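Local coordinates for protein glutamate--tRNA ligase (Methanothermobacter thermautotrophicus, PDB 3AII) that attaches glutamate to tRNA in two steps, probably activating the amino acid with ATP to Glu-AMP before transferring it to the tRNA acceptor end, at residues Arg88-Val93 and Arg125-Arg130; Arg249-Met254 and Arg300-Tyr305; Gly535-Asp540 and Met546-Ala551. All blocks are in the same frame, centred on the assembly; numbering follows the deposited sequence.

Overall arrangement
The three contacts follow one another along a single elongated chain, each closing before the next opens. Contacts 1 and 2 belong to the catalytic half: contact 1 ties the chain that leads into strand 98-101 to the end of helix 111-126, whose first residues overlap the predicted HIGH motif, and contact 2 sets Trp-251 against helix 299-310. Their centres lie 27 Å apart, with nearest atoms about 9 Å from each other. A calcium ion sits at contact 1, and the zinc ion is about 13 Å from the side chain of Trp-251. Contact 3, a hairpin of the anticodon-binding region, lies across the chain's centre, 40 Å from contact 1 and 49 Å from contact 2, centre to centre.

Contact 1. Residues Arg88-Val93 and Arg125-Arg130. With CA (calcium ion), chain E.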
loop_
_atom_site.group_PDB
_atom_site.type_symbol
_atom_site.label_atom_id
_atom_site.label_comp_id
_atom_site.label_asym_id
_atom_site.label_seq_id
_atom_site.Cartn_x
_atom_site.Cartn_y
_atom_site.Cartn_z
ATOM N N ARG A 88 2.221 19.363 12.102
ATOM C CA ARG A 88 1.602 20.411 12.904
ATOM C C ARG A 88 1.267 19.873 14.289
ATOM O O ARG A 88 1.033 18.675 14.456
ATOM C CB ARG A 88 0.321 20.914 12.237
ATOM C CG ARG A 88 -0.939 20.258 12.785
ATOM C CD ARG A 88 -2.206 20.847 12.184
ATOM N NE ARG A 88 -2.264 22.297 12.332
ATOM C CZ ARG A 88 -3.351 23.028 12.109
ATOM N NH1 ARG A 88 -4.482 22.440 11.736
ATOM N NH2 ARG A 88 -3.312 24.345 12.265
ATOM N N GLU A 89 1.231 20.755 15.285
ATOM C CA GLU A 89 0.895 20.336 16.646
ATOM C C GLU A 89 -0.564 19.904 16.771
ATOM O O GLU A 89 -1.454 20.447 16.116
ATOM C CB GLU A 89 1.215 21.442 17.664
ATOM C CG GLU A 89 2.677 21.861 17.654
ATOM C CD GLU A 89 3.023 22.949 18.688
ATOM O OE1 GLU A 89 2.120 23.644 19.196
ATOM O OE2 GLU A 89 4.239 23.127 18.968
ATOM N N LEU A 90 -0.790 18.910 17.621
ATOM C CA LEU A 90 -2.132 18.443 17.943
ATOM C C LEU A 90 -2.802 19.429 18.893
ATOM O O LEU A 90 -2.138 20.077 19.700
ATOM C CB LEU A 90 -2.071 17.055 18.588
ATOM C CG LEU A 90 -2.206 15.831 17.669
ATOM C CD1 LEU A 90 -1.984 16.182 16.213
ATOM C CD2 LEU A 90 -1.301 14.678 18.099
ATOM N N ALA A 91 -4.123 19.537 18.797
ATOM C CA ALA A 91 -4.884 20.429 19.673
ATOM C C ALA A 91 -5.373 19.693 20.908
ATOM O O ALA A 91 -5.510 18.473 20.905
ATOM C CB ALA A 91 -6.053 21.024 18.941
ATOM N N GLY A 92 -5.662 20.447 21.960
ATOM C CA GLY A 92 -6.285 19.896 23.146
ATOM C C GLY A 92 -5.546 18.761 23.819
ATOM O O GLY A 92 -6.163 17.979 24.542
ATOM N N VAL A 93 -4.237 18.664 23.593
ATOM C CA VAL A 93 -3.421 17.680 24.300
ATOM C C VAL A 93 -3.476 17.922 25.807
ATOM O O VAL A 93 -3.024 18.953 26.296
ATOM C CB VAL A 93 -1.946 17.725 23.851
ATOM C CG1 VAL A 93 -1.070 16.899 24.794
ATOM C CG2 VAL A 93 -1.812 17.227 22.428
ATOM N N ARG A 125 5.017 8.972 18.215
ATOM C CA ARG A 125 6.429 9.197 18.529
ATOM C C ARG A 125 6.640 10.620 19.033
ATOM O O ARG A 125 7.209 10.836 20.103
ATOM C CB ARG A 125 7.310 8.962 17.304
ATOM C CG ARG A 125 7.572 7.501 16.995
ATOM C CD ARG A 125 8.949 7.325 16.360
ATOM N NE ARG A 125 9.145 8.231 15.233
ATOM C CZ ARG A 125 9.759 7.898 14.102
ATOM N NH1 ARG A 125 9.885 8.791 13.131
ATOM N NH2 ARG A 125 10.246 6.675 13.942
ATOM N N LYS A 126 6.163 11.576 18.247
ATOM C CA LYS A 126 6.271 12.994 18.586
ATOM C C LYS A 126 5.780 13.304 20.005
ATOM O O LYS A 126 6.435 14.039 20.746
ATOM C CB LYS A 126 5.484 13.823 17.569
ATOM C CG LYS A 126 5.586 15.333 17.743
ATOM C CD LYS A 126 4.623 16.038 16.790
ATOM C CE LYS A 126 5.163 17.381 16.320
ATOM N NZ LYS A 126 5.445 18.306 17.447
ATOM N N TYR A 127 4.631 12.746 20.386
ATOM C CA TYR A 127 4.023 13.044 21.684
ATOM C C TYR A 127 4.301 12.008 22.774
ATOM O O TYR A 127 3.715 12.070 23.853
ATOM C CB TYR A 127 2.512 13.261 21.532
ATOM C CG TYR A 127 2.202 14.576 20.874
ATOM C CD1 TYR A 127 2.052 14.666 19.504
ATOM C CD2 TYR A 127 2.107 15.743 21.624
ATOM C CE1 TYR A 127 1.794 15.875 18.889
ATOM C CE2 TYR A 127 1.848 16.955 21.022
ATOM C CZ TYR A 127 1.697 17.016 19.653
ATOM O OH TYR A 127 1.436 18.219 19.040
ATOM N N ASP A 128 5.202 11.071 22.486
ATOM C CA ASP A 128 5.549 10.028 23.442
ATOM C C ASP A 128 4.274 9.319 23.906
ATOM O O ASP A 128 4.129 8.974 25.079
ATOM C CB ASP A 128 6.281 10.634 24.646
ATOM C CG ASP A 128 6.944 9.581 25.523
ATOM O OD1 ASP A 128 7.134 9.848 26.731
ATOM O OD2 ASP A 128 7.277 8.490 25.008
ATOM N N GLY A 129 3.345 9.113 22.976
ATOM C CA GLY A 129 2.067 8.504 23.321
ATOM C C GLY A 129 1.967 7.047 22.889
ATOM O O GLY A 129 2.972 6.394 22.638
ATOM N N ARG A 130 0.745 6.536 22.799
ATOM C CA ARG A 130 0.537 5.154 22.389
ATOM C C ARG A 130 -0.213 5.069 21.074
ATOM O O ARG A 130 -0.949 5.983 20.713
ATOM C CB ARG A 130 -0.211 4.376 23.476
ATOM C CG ARG A 130 0.689 4.046 24.665
ATOM C CD ARG A 130 -0.027 3.186 25.694
ATOM N NE ARG A 130 -1.272 3.799 26.102
ATOM C CZ ARG A 130 -2.469 3.262 25.923
ATOM N NH1 ARG A 130 -2.595 2.066 25.362
ATOM N NH2 ARG A 130 -3.541 3.916 26.327
HETATM CA CA CA E . 5.157 5.324 22.454
HETATM O O HOH W 1 6.066 7.485 21.893
HETATM O O HOH W 2 5.961 6.092 24.654
HETATM O O HOH W 3 6.894 4.008 22.040
HETATM O O HOH W 4 4.255 3.616 24.152
#
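Leu-90 and Tyr-127 meet where the irregular chain 88-93 passes the end of helix 111-126, their CA atoms 9.0 Å apart, so that the tyrosine side chain has to span the distance. Tyr-127 is the first residue to leave helical backbone angles. Behind it a Schellman motif finishes the helix: Asp-128, at positive phi, is the C-prime residue, with its N bonded to Arg-125 O and Gly-129 N reaching back into the last turn.

The phenol of Tyr-127 carries the contact. With CG anti to its own carbonyl carbon (chi1 -73°), the ring extends toward the loop and its hydroxyl accepts the backbone N-H of Leu-90, N to OH 2.7 Å at 161°. This short, fairly straight bond fixes a backbone amide of the irregular segment on a side-chain oxygen. The same oxygen lies 3.5 Å from CB of Glu-89, whose side chain crosses the tyrosine at about a right angle. Leu-90 leans obliquely on the ring, its CD2 3.4 Å from CE1, while CG2 of Val-93 approaches ring atom CE2, across the ring from CE1, at 3.9 Å, also obliquely. Both aliphatic groups press on the phenol from the same side and back it there.

Beyond the turn, the carbonyl O of Gly-129 binds the calcium ion at 2.4 Å; four waters and one atom from outside the two segments make up the six ligands. Asp-128 acts from the second shell: its OD2 accepts a hydrogen bond from one of these waters, 2.8 Å from the water oxygen, and a weak one from another.

Around the contact, Tyr-127 also packs on Val-97. Leu-90 and Val-93 rest on His-289 of strand 289-291, whose NE2 bonds to Ala-91 O, which places the loop beside that strand. Arg-130 begins strand 130-135 and joins strand 98-101 through a backbone bond to Leu-99.

Contact 2. Residues Arg249-Met254 and Arg300-Tyr305; sequences RDWVSM and REKQEY
Trp-251 lays one face of its indole against Lys-302, and apolar contact between these two residues makes up most of the join. CB of Lys-302 stands over the five-membered ring in a CH-pi contact, 3.7 Å from the ring centroid and 21° off the normal. CG of the lysine continues past Trp-251 CD1 at 4.0 Å, and the extended chain then carries the ammonium away from the indole. Trp-251 takes a first torsion of 57°, which sets CG between the backbone N and the carbonyl carbon and turns the ring onto the helix.

The polar part is slight. Trp-251 NE1 donates to the backbone O of Lys-302 at 3.1 Å, but the bend at the hydrogen, 126°, makes this a weak bond. That carbonyl also receives a weak helical bond from Tyr-305 N.

Strand 252-256 pairs with strand 234-237, where Ser-253 and Met-254 opposite Val-235 form a classic beta bulge. Asn-275 of helix 274-284 touches both Trp-251 and Lys-302, joining that helix to the junction between the sheet and helix 299-310.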
loop_
_atom_site.group_PDB
_atom_site.type_symbol
_atom_site.label_atom_id
_atom_site.label_comp_id
_atom_site.label_asym_id
_atom_site.label_seq_id
_atom_site.Cartn_x
_atom_site.Cartn_y
_atom_site.Cartn_z
ATOM N N ARG A 249 -29.611 11.794 9.930
ATOM C CA ARG A 249 -30.899 11.605 10.591
ATOM C C ARG A 249 -31.130 10.162 11.054
ATOM O O ARG A 249 -31.234 9.247 10.239
ATOM C CB ARG A 249 -32.038 12.045 9.667
ATOM C CG ARG A 249 -32.043 13.539 9.372
ATOM C CD ARG A 249 -33.167 13.901 8.412
ATOM N NE ARG A 249 -33.056 15.287 7.969
ATOM C CZ ARG A 249 -33.977 15.918 7.248
ATOM N NH1 ARG A 249 -35.087 15.285 6.886
ATOM N NH2 ARG A 249 -33.789 17.183 6.894
ATOM N N ASP A 250 -31.198 9.974 12.369
ATOM C CA ASP A 250 -31.387 8.654 12.990
ATOM C C ASP A 250 -30.668 7.500 12.280
ATOM O O ASP A 250 -31.293 6.537 11.827
ATOM C CB ASP A 250 -32.874 8.330 13.158
ATOM C CG ASP A 250 -33.544 9.186 14.233
ATOM O OD1 ASP A 250 -32.948 10.204 14.647
ATOM O OD2 ASP A 250 -34.650 8.826 14.668
ATOM N N TRP A 251 -29.345 7.588 12.224
ATOM C CA TRP A 251 -28.548 6.619 11.493
ATOM C C TRP A 251 -28.496 5.254 12.188
ATOM O O TRP A 251 -28.695 5.145 13.403
ATOM C CB TRP A 251 -27.142 7.183 11.241
ATOM C CG TRP A 251 -26.373 7.592 12.473
ATOM C CD1 TRP A 251 -26.356 8.827 13.070
ATOM C CD2 TRP A 251 -25.458 6.775 13.220
ATOM N NE1 TRP A 251 -25.516 8.811 14.165
ATOM C CE2 TRP A 251 -24.944 7.568 14.270
ATOM C CE3 TRP A 251 -25.026 5.450 13.098
ATOM C CZ2 TRP A 251 -24.017 7.076 15.199
ATOM C CZ3 TRP A 251 -24.107 4.958 14.025
ATOM C CH2 TRP A 251 -23.617 5.769 15.064
ATOM N N VAL A 252 -28.225 4.219 11.398
ATOM C CA VAL A 252 -28.259 2.835 11.866
ATOM C C VAL A 252 -26.976 2.409 12.584
ATOM O O VAL A 252 -25.873 2.518 12.036
ATOM C CB VAL A 252 -28.502 1.875 10.687
ATOM C CG1 VAL A 252 -28.395 0.431 11.134
ATOM C CG2 VAL A 252 -29.864 2.136 10.077
ATOM N N SER A 253 -27.131 1.915 13.811
ATOM C CA SER A 253 -25.995 1.451 14.607
ATOM C C SER A 253 -25.832 -0.060 14.629
ATOM O O SER A 253 -24.727 -0.553 14.858
ATOM C CB SER A 253 -26.087 1.969 16.045
ATOM O OG SER A 253 -27.260 1.492 16.698
ATOM N N MET A 254 -26.923 -0.801 14.434
ATOM C CA MET A 254 -26.874 -2.276 14.454
ATOM C C MET A 254 -27.767 -2.850 13.373
ATOM O O MET A 254 -28.888 -2.367 13.183
ATOM C CB MET A 254 -27.397 -2.840 15.783
ATOM C CG MET A 254 -26.540 -2.665 16.993
ATOM S SD MET A 254 -25.115 -3.802 16.886
ATOM C CE MET A 254 -24.320 -3.559 18.470
ATOM N N ARG A 300 -17.827 11.955 11.691
ATOM C CA ARG A 300 -17.673 12.660 12.962
ATOM C C ARG A 300 -19.017 13.195 13.471
ATOM O O ARG A 300 -19.362 13.036 14.641
ATOM C CB ARG A 300 -16.670 13.810 12.843
ATOM C CG ARG A 300 -16.714 14.781 14.020
ATOM C CD ARG A 300 -15.678 15.895 13.892
ATOM N NE ARG A 300 -15.933 16.987 14.833
ATOM C CZ ARG A 300 -15.059 17.942 15.135
ATOM N NH1 ARG A 300 -13.854 17.951 14.578
ATOM N NH2 ARG A 300 -15.387 18.890 16.004
ATOM N N GLU A 301 -19.766 13.848 12.588
ATOM C CA GLU A 301 -21.065 14.391 12.960
ATOM C C GLU A 301 -22.013 13.303 13.474
ATOM O O GLU A 301 -22.769 13.520 14.410
ATOM C CB GLU A 301 -21.706 15.104 11.766
ATOM C CG GLU A 301 -21.051 16.413 11.380
ATOM C CD GLU A 301 -21.692 17.026 10.149
ATOM O OE1 GLU A 301 -22.779 17.630 10.279
ATOM O OE2 GLU A 301 -21.111 16.899 9.049
ATOM N N LYS A 302 -21.976 12.132 12.846
ATOM C CA LYS A 302 -22.830 11.029 13.281
ATOM C C LYS A 302 -22.424 10.527 14.665
ATOM O O LYS A 302 -23.262 10.337 15.546
ATOM C CB LYS A 302 -22.773 9.884 12.265
ATOM C CG LYS A 302 -23.334 10.252 10.900
ATOM C CD LYS A 302 -23.147 9.110 9.914
ATOM C CE LYS A 302 -23.818 9.415 8.587
ATOM N NZ LYS A 302 -23.528 8.359 7.573
ATOM N N GLN A 303 -21.124 10.307 14.849
ATOM C CA GLN A 303 -20.628 9.779 16.114
ATOM C C GLN A 303 -20.834 10.728 17.289
ATOM O O GLN A 303 -21.069 10.295 18.419
ATOM C CB GLN A 303 -19.147 9.435 15.980
ATOM C CG GLN A 303 -18.877 8.390 14.908
ATOM C CD GLN A 303 -17.399 8.094 14.745
ATOM O OE1 GLN A 303 -16.968 7.597 13.705
ATOM N NE2 GLN A 303 -16.617 8.404 15.771
ATOM N N GLU A 304 -20.748 12.025 17.024
ATOM C CA GLU A 304 -20.960 13.016 18.076
ATOM C C GLU A 304 -22.251 12.772 18.878
ATOM O O GLU A 304 -22.276 12.954 20.093
ATOM C CB GLU A 304 -20.916 14.432 17.489
ATOM C CG GLU A 304 -19.510 14.881 17.113
ATOM C CD GLU A 304 -19.478 16.212 16.383
ATOM O OE1 GLU A 304 -20.558 16.762 16.067
ATOM O OE2 GLU A 304 -18.361 16.708 16.121
ATOM N N TYR A 305 -23.307 12.309 18.209
ATOM C CA TYR A 305 -24.574 12.014 18.886
ATOM C C TYR A 305 -24.466 10.869 19.881
ATOM O O TYR A 305 -25.111 10.873 20.925
ATOM C CB TYR A 305 -25.676 11.703 17.870
ATOM C CG TYR A 305 -26.150 12.923 17.126
ATOM C CD1 TYR A 305 -25.627 13.249 15.880
ATOM C CD2 TYR A 305 -27.120 13.752 17.669
ATOM C CE1 TYR A 305 -26.052 14.372 15.202
ATOM C CE2 TYR A 305 -27.550 14.873 16.994
ATOM C CZ TYR A 305 -27.015 15.179 15.769
ATOM O OH TYR A 305 -27.445 16.297 15.100
#

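Contact 3. Residues Gly535-Asp540 and Met546-Ala551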
loop_
_atom_site.group_PDB
_atom_site.type_symbol
_atom_site.label_atom_id
_atom_site.label_comp_id
_atom_site.label_asym_id
_atom_site.label_seq_id
_atom_site.Cartn_x
_atom_site.Cartn_y
_atom_site.Cartn_z
ATOM N N GLY A 535 17.185 0.467 -15.510
ATOM C CA GLY A 535 16.440 0.858 -14.324
ATOM C C GLY A 535 16.910 0.148 -13.066
ATOM O O GLY A 535 17.738 -0.755 -13.135
ATOM N N PHE A 536 16.372 0.553 -11.921
ATOM C CA PHE A 536 16.639 -0.152 -10.667
ATOM C C PHE A 536 15.688 -1.328 -10.565
ATOM O O PHE A 536 14.555 -1.251 -11.047
ATOM C CB PHE A 536 16.435 0.779 -9.481
ATOM C CG PHE A 536 17.435 1.898 -9.423
ATOM C CD1 PHE A 536 18.613 1.744 -8.725
ATOM C CD2 PHE A 536 17.200 3.093 -10.085
ATOM C CE1 PHE A 536 19.537 2.772 -8.666
ATOM C CE2 PHE A 536 18.124 4.119 -10.038
ATOM C CZ PHE A 536 19.293 3.958 -9.325
ATOM N N ALA A 537 16.144 -2.422 -9.957
ATOM C CA ALA A 537 15.310 -3.621 -9.859
ATOM C C ALA A 537 15.759 -4.506 -8.710
ATOM O O ALA A 537 16.937 -4.544 -8.372
ATOM C CB ALA A 537 15.361 -4.416 -11.178
ATOM N N ARG A 538 14.814 -5.241 -8.137
ATOM C CA ARG A 538 15.134 -6.157 -7.051
ATOM C C ARG A 538 15.230 -7.579 -7.594
ATOM O O ARG A 538 14.373 -8.007 -8.375
ATOM C CB ARG A 538 14.043 -6.077 -5.975
ATOM C CG ARG A 538 14.202 -7.123 -4.885
ATOM C CD ARG A 538 13.066 -7.036 -3.824
ATOM N NE ARG A 538 12.999 -8.323 -3.131
ATOM C CZ ARG A 538 12.390 -9.395 -3.626
ATOM N NH1 ARG A 538 12.424 -10.539 -2.962
ATOM N NH2 ARG A 538 11.747 -9.328 -4.786
ATOM N N LEU A 539 16.260 -8.312 -7.174
ATOM C CA LEU A 539 16.387 -9.723 -7.543
ATOM C C LEU A 539 15.381 -10.566 -6.746
ATOM O O LEU A 539 15.422 -10.617 -5.509
ATOM C CB LEU A 539 17.804 -10.241 -7.302
ATOM C CG LEU A 539 17.986 -11.710 -7.717
ATOM C CD1 LEU A 539 17.786 -11.884 -9.224
ATOM C CD2 LEU A 539 19.372 -12.234 -7.312
ATOM N N ASP A 540 14.488 -11.226 -7.473
ATOM C CA ASP A 540 13.358 -11.938 -6.866
ATOM C C ASP A 540 13.624 -13.437 -6.789
ATOM O O ASP A 540 13.200 -14.115 -5.848
ATOM C CB ASP A 540 12.084 -11.661 -7.666
ATOM C CG ASP A 540 10.843 -12.233 -7.002
ATOM O OD1 ASP A 540 10.306 -13.226 -7.534
ATOM O OD2 ASP A 540 10.420 -11.707 -5.947
ATOM N N MET A 546 18.217 -15.675 -13.626
ATOM C CA MET A 546 17.829 -14.649 -12.665
ATOM C C MET A 546 16.539 -13.937 -13.076
ATOM O O MET A 546 16.338 -13.592 -14.240
ATOM C CB MET A 546 18.957 -13.625 -12.538
ATOM C CG MET A 546 20.108 -14.093 -11.692
ATOM S SD MET A 546 21.473 -12.922 -11.863
ATOM C CE MET A 546 22.489 -13.752 -13.065
ATOM N N VAL A 547 15.666 -13.706 -12.107
ATOM C CA VAL A 547 14.469 -12.915 -12.354
ATOM C C VAL A 547 14.449 -11.691 -11.441
ATOM O O VAL A 547 14.480 -11.829 -10.224
ATOM C CB VAL A 547 13.207 -13.744 -12.119
ATOM C CG1 VAL A 547 11.977 -12.907 -12.397
ATOM C CG2 VAL A 547 13.240 -14.990 -13.006
ATOM N N PHE A 548 14.405 -10.505 -12.044
ATOM C CA PHE A 548 14.317 -9.249 -11.305
ATOM C C PHE A 548 12.924 -8.680 -11.451
ATOM O O PHE A 548 12.256 -8.915 -12.464
ATOM C CB PHE A 548 15.271 -8.204 -11.901
ATOM C CG PHE A 548 16.728 -8.565 -11.795
ATOM C CD1 PHE A 548 17.339 -9.318 -12.781
ATOM C CD2 PHE A 548 17.487 -8.126 -10.719
ATOM C CE1 PHE A 548 18.689 -9.644 -12.699
ATOM C CE2 PHE A 548 18.834 -8.448 -10.622
ATOM C CZ PHE A 548 19.439 -9.209 -11.615
ATOM N N TYR A 549 12.508 -7.906 -10.453
ATOM C CA TYR A 549 11.310 -7.077 -10.535
ATOM C C TYR A 549 11.691 -5.596 -10.628
ATOM O O TYR A 549 12.411 -5.072 -9.782
ATOM C CB TYR A 549 10.370 -7.352 -9.342
ATOM C CG TYR A 549 9.448 -8.518 -9.609
ATOM C CD1 TYR A 549 8.068 -8.342 -9.679
ATOM C CD2 TYR A 549 9.961 -9.785 -9.837
ATOM C CE1 TYR A 549 7.229 -9.410 -9.960
ATOM C CE2 TYR A 549 9.133 -10.858 -10.116
ATOM C CZ TYR A 549 7.765 -10.658 -10.182
ATOM O OH TYR A 549 6.935 -11.725 -10.466
ATOM N N TYR A 550 11.198 -4.928 -11.672
ATOM C CA TYR A 550 11.536 -3.537 -11.961
ATOM C C TYR A 550 10.937 -2.546 -10.977
ATOM O O TYR A 550 9.735 -2.585 -10.682
ATOM C CB TYR A 550 11.059 -3.200 -13.370
ATOM C CG TYR A 550 11.625 -1.936 -13.982
ATOM C CD1 TYR A 550 12.858 -1.957 -14.632
ATOM C CD2 TYR A 550 10.916 -0.733 -13.951
ATOM C CE1 TYR A 550 13.377 -0.813 -15.214
ATOM C CE2 TYR A 550 11.426 0.416 -14.550
ATOM C CZ TYR A 550 12.660 0.364 -15.178
ATOM O OH TYR A 550 13.195 1.491 -15.774
ATOM N N ALA A 551 11.768 -1.642 -10.472
ATOM C CA ALA A 551 11.271 -0.567 -9.627
ATOM C C ALA A 551 10.957 0.656 -10.476
ATOM O O ALA A 551 9.788 1.004 -10.666
ATOM C CB ALA A 551 12.287 -0.216 -8.537
#
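An antiparallel beta hairpin, strands 535-541 and 546-552, forms this contact within the anticodon-binding region. Arg-538 and Tyr-549 are the hydrogen-bonded pair, exchanging N-H and C=O in both directions, and are flanked by the non-hydrogen-bonded pairs Ala-537 with Tyr-550 and Leu-539 with Phe-548. Bonds from Ala-551 N to Phe-536 O and from Asp-540 N to Val-547 O extend the ladder at its two ends.

On the face shared by Ala-537, Leu-539, Phe-548 and Tyr-550, Leu-539 sends CD1 over the centre of the Phe-548 ring, 3.9 Å from the centroid. The same methyl touches Met-546 CB at 3.9 Å, while Ala-537 CB packs against Phe-548 CB. Tyr-550 reaches back to Gly-535, CE1 to CA 3.6 Å; a side chain at Gly-535 would run into this ring. Its hydroxyl bonds to Phe-534 O.

On the other face Asp-540 crosses Tyr-549 obliquely, CB to CD2 3.6 Å, its carboxylate plane turned 52° from the ring. With CG anti to the backbone N (chi1 -173°), the carboxylate also meets Arg-538, NH2 to OD2 3.0 Å and almost straight at 178°, through the anti lone pair of OD2. That oxygen has a second partner in Arg-360, and Arg-538 a second acid in Asp-526. Replacing Asp-540 by an alanine would probably deprive both arginines of a shared counter-charge and leave the ring of Tyr-549 without the carboxylate group beside CD2 and CE2.

The hairpin sits inside a six-stranded mixed sheet, with strand 528-531 beside 535-541 and the parallel strand 500-505 beside 546-552. Phe-536 packs on helix 386-397, and Arg-361 binds the carbonyls of Tyr-550 and Ala-551.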